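Local coordinates for protein arsenite methyltransferase (PDB 5EVJ) that probably methylates trivalent arsenic in several steps, using S-adenosylmethionine as the methyl donor and releasing S-adenosylhomocysteine, at residues Phe163-Ile167 and Gly193-Phe197. The protein carries 15 engineered substitutions. Residues are numbered along the deposited sequence; the frame is centred on the assembly and turned at random.
Sequences FDLVI and GEMHF
The H196 ring stands on the same face of the sheet as L165, I167 and E194, where I167 CG2 lies 4.4 Å from H196 CB and does not reach the ring, whose ND1 makes a weak hydrogen bond to P77 O; on the other face, M195 CE sits 3.8 Å above the plane of the F197 ring, over its centre, a methyl CH-pi contact within one strand. This is the mixed sheet of the Rossmann-like fold of class I S-adenosylmethionine methyltransferases, with strand 163-169 and strand 193-202 adjacent in the sheet order 3-2-1-4-5-7-6; helix 178-188 lies in the crossover connecting them. Residues 165-167 and 193-197 run parallel as neighbours, their axes at 14°. E194 carries its CG anti to the backbone N (chi1 -178°) and extends onward, placing its carboxylate for a salt bridge to R272 and a hydrogen bond to Y332, while its CB is touched by L165 CD1 at 3.8 Å. V166 and M195 meet more loosely, CB to CG at 4.3 Å, and both pack on A185 of helix 178-188. Three backbone bonds join the edges: E194 N to D164 O, V166 N to E194 O, and H196 N to V166 O. E194 thus both gives and accepts, reaching D164 and V166 on either side of L165. The last bond is the straightest: H196 N meets V166 O at 2.8 Å, with a C=O...N angle of 174°, and M195 CA adds a C-H...O contact to the same oxygen at 3.2 Å.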
loop_
_atom_site.group_PDB
_atom_site.type_symbol
_atom_site.label_atom_id
_atom_site.label_comp_id
_atom_site.label_asym_id
_atom_site.label_seq_id
_atom_site.Cartn_x
_atom_site.Cartn_y
_atom_site.Cartn_z
ATOM N N PHE A 163 2.528 11.856 -7.320
ATOM C CA PHE A 163 3.171 10.824 -6.503
ATOM C C PHE A 163 3.208 9.489 -7.232
ATOM O O PHE A 163 2.255 9.122 -7.969
ATOM C CB PHE A 163 2.447 10.652 -5.175
ATOM C CG PHE A 163 2.668 11.801 -4.238
ATOM C CD1 PHE A 163 3.836 11.898 -3.510
ATOM C CD2 PHE A 163 1.708 12.801 -4.097
ATOM C CE1 PHE A 163 4.067 12.945 -2.641
ATOM C CE2 PHE A 163 1.950 13.870 -3.255
ATOM C CZ PHE A 163 3.132 13.918 -2.497
ATOM N N ASP A 164 4.275 8.750 -7.019
ATOM C CA ASP A 164 4.345 7.424 -7.604
ATOM C C ASP A 164 3.716 6.361 -6.721
ATOM O O ASP A 164 3.175 5.427 -7.266
ATOM C CB ASP A 164 5.786 7.066 -7.858
ATOM C CG ASP A 164 6.437 8.061 -8.838
ATOM O OD1 ASP A 164 5.967 8.170 -10.004
ATOM O OD2 ASP A 164 7.412 8.701 -8.405
ATOM N N LEU A 165 3.790 6.528 -5.380
ATOM C CA LEU A 165 3.296 5.579 -4.423
ATOM C C LEU A 165 2.532 6.377 -3.442
ATOM O O LEU A 165 2.989 7.497 -3.026
ATOM C CB LEU A 165 4.421 4.890 -3.590
ATOM C CG LEU A 165 5.118 3.670 -4.183
ATOM C CD1 LEU A 165 4.137 2.533 -4.438
ATOM C CD2 LEU A 165 5.820 4.004 -5.529
ATOM N N VAL A 166 1.418 5.783 -2.975
ATOM C CA VAL A 166 0.721 6.303 -1.812
ATOM C C VAL A 166 0.720 5.175 -0.844
ATOM O O VAL A 166 0.350 4.072 -1.210
ATOM C CB VAL A 166 -0.720 6.823 -2.146
ATOM C CG1 VAL A 166 -1.454 7.174 -0.888
ATOM C CG2 VAL A 166 -0.650 8.090 -2.999
ATOM N N ILE A 167 1.152 5.424 0.396
ATOM C CA ILE A 167 1.236 4.392 1.435
ATOM C C ILE A 167 0.527 4.847 2.717
ATOM O O ILE A 167 0.346 6.072 2.955
ATOM C CB ILE A 167 2.688 3.902 1.777
ATOM C CG1 ILE A 167 3.373 4.871 2.751
ATOM C CG2 ILE A 167 3.489 3.509 0.508
ATOM C CD1 ILE A 167 4.881 4.617 2.954
ATOM N N GLY A 193 1.467 4.259 -11.143
ATOM C CA GLY A 193 1.698 4.268 -9.685
ATOM C C GLY A 193 0.836 3.298 -8.919
ATOM O O GLY A 193 -0.022 2.624 -9.470
ATOM N N GLU A 194 1.008 3.280 -7.612
ATOM C CA GLU A 194 0.357 2.345 -6.793
ATOM C C GLU A 194 0.001 2.959 -5.403
ATOM O O GLU A 194 0.824 3.638 -4.781
ATOM C CB GLU A 194 1.304 1.144 -6.584
ATOM C CG GLU A 194 0.708 0.018 -5.756
ATOM C CD GLU A 194 1.725 -1.000 -5.217
ATOM O OE1 GLU A 194 2.910 -1.007 -5.629
ATOM O OE2 GLU A 194 1.331 -1.852 -4.367
ATOM N N MET A 195 -1.185 2.633 -4.899
ATOM C CA MET A 195 -1.460 2.749 -3.490
ATOM C C MET A 195 -1.180 1.411 -2.852
ATOM O O MET A 195 -1.764 0.444 -3.214
ATOM C CB MET A 195 -2.892 3.159 -3.228
ATOM C CG MET A 195 -3.158 3.321 -1.723
ATOM S SD MET A 195 -4.752 4.172 -1.487
ATOM C CE MET A 195 -4.763 4.155 0.319
ATOM N N HIS A 196 -0.278 1.380 -1.888
ATOM C CA HIS A 196 0.238 0.201 -1.263
ATOM C C HIS A 196 0.098 0.454 0.250
ATOM O O HIS A 196 0.806 1.279 0.814
ATOM C CB HIS A 196 1.678 0.046 -1.613
ATOM C CG HIS A 196 2.277 -1.266 -1.255
ATOM N ND1 HIS A 196 2.688 -1.577 0.032
ATOM C CD2 HIS A 196 2.671 -2.305 -2.028
ATOM C CE1 HIS A 196 3.259 -2.765 0.043
ATOM N NE2 HIS A 196 3.211 -3.249 -1.180
ATOM N N PHE A 197 -0.757 -0.291 0.923
ATOM C CA PHE A 197 -1.111 0.062 2.307
ATOM C C PHE A 197 -1.645 -1.135 3.103
ATOM O O PHE A 197 -2.115 -2.127 2.516
ATOM C CB PHE A 197 -2.119 1.211 2.261
ATOM C CG PHE A 197 -3.511 0.804 1.973
ATOM C CD1 PHE A 197 -3.896 0.375 0.713
ATOM C CD2 PHE A 197 -4.471 0.916 2.979
ATOM C CE1 PHE A 197 -5.234 0.031 0.433
ATOM C CE2 PHE A 197 -5.782 0.615 2.745
ATOM C CZ PHE A 197 -6.168 0.140 1.468
#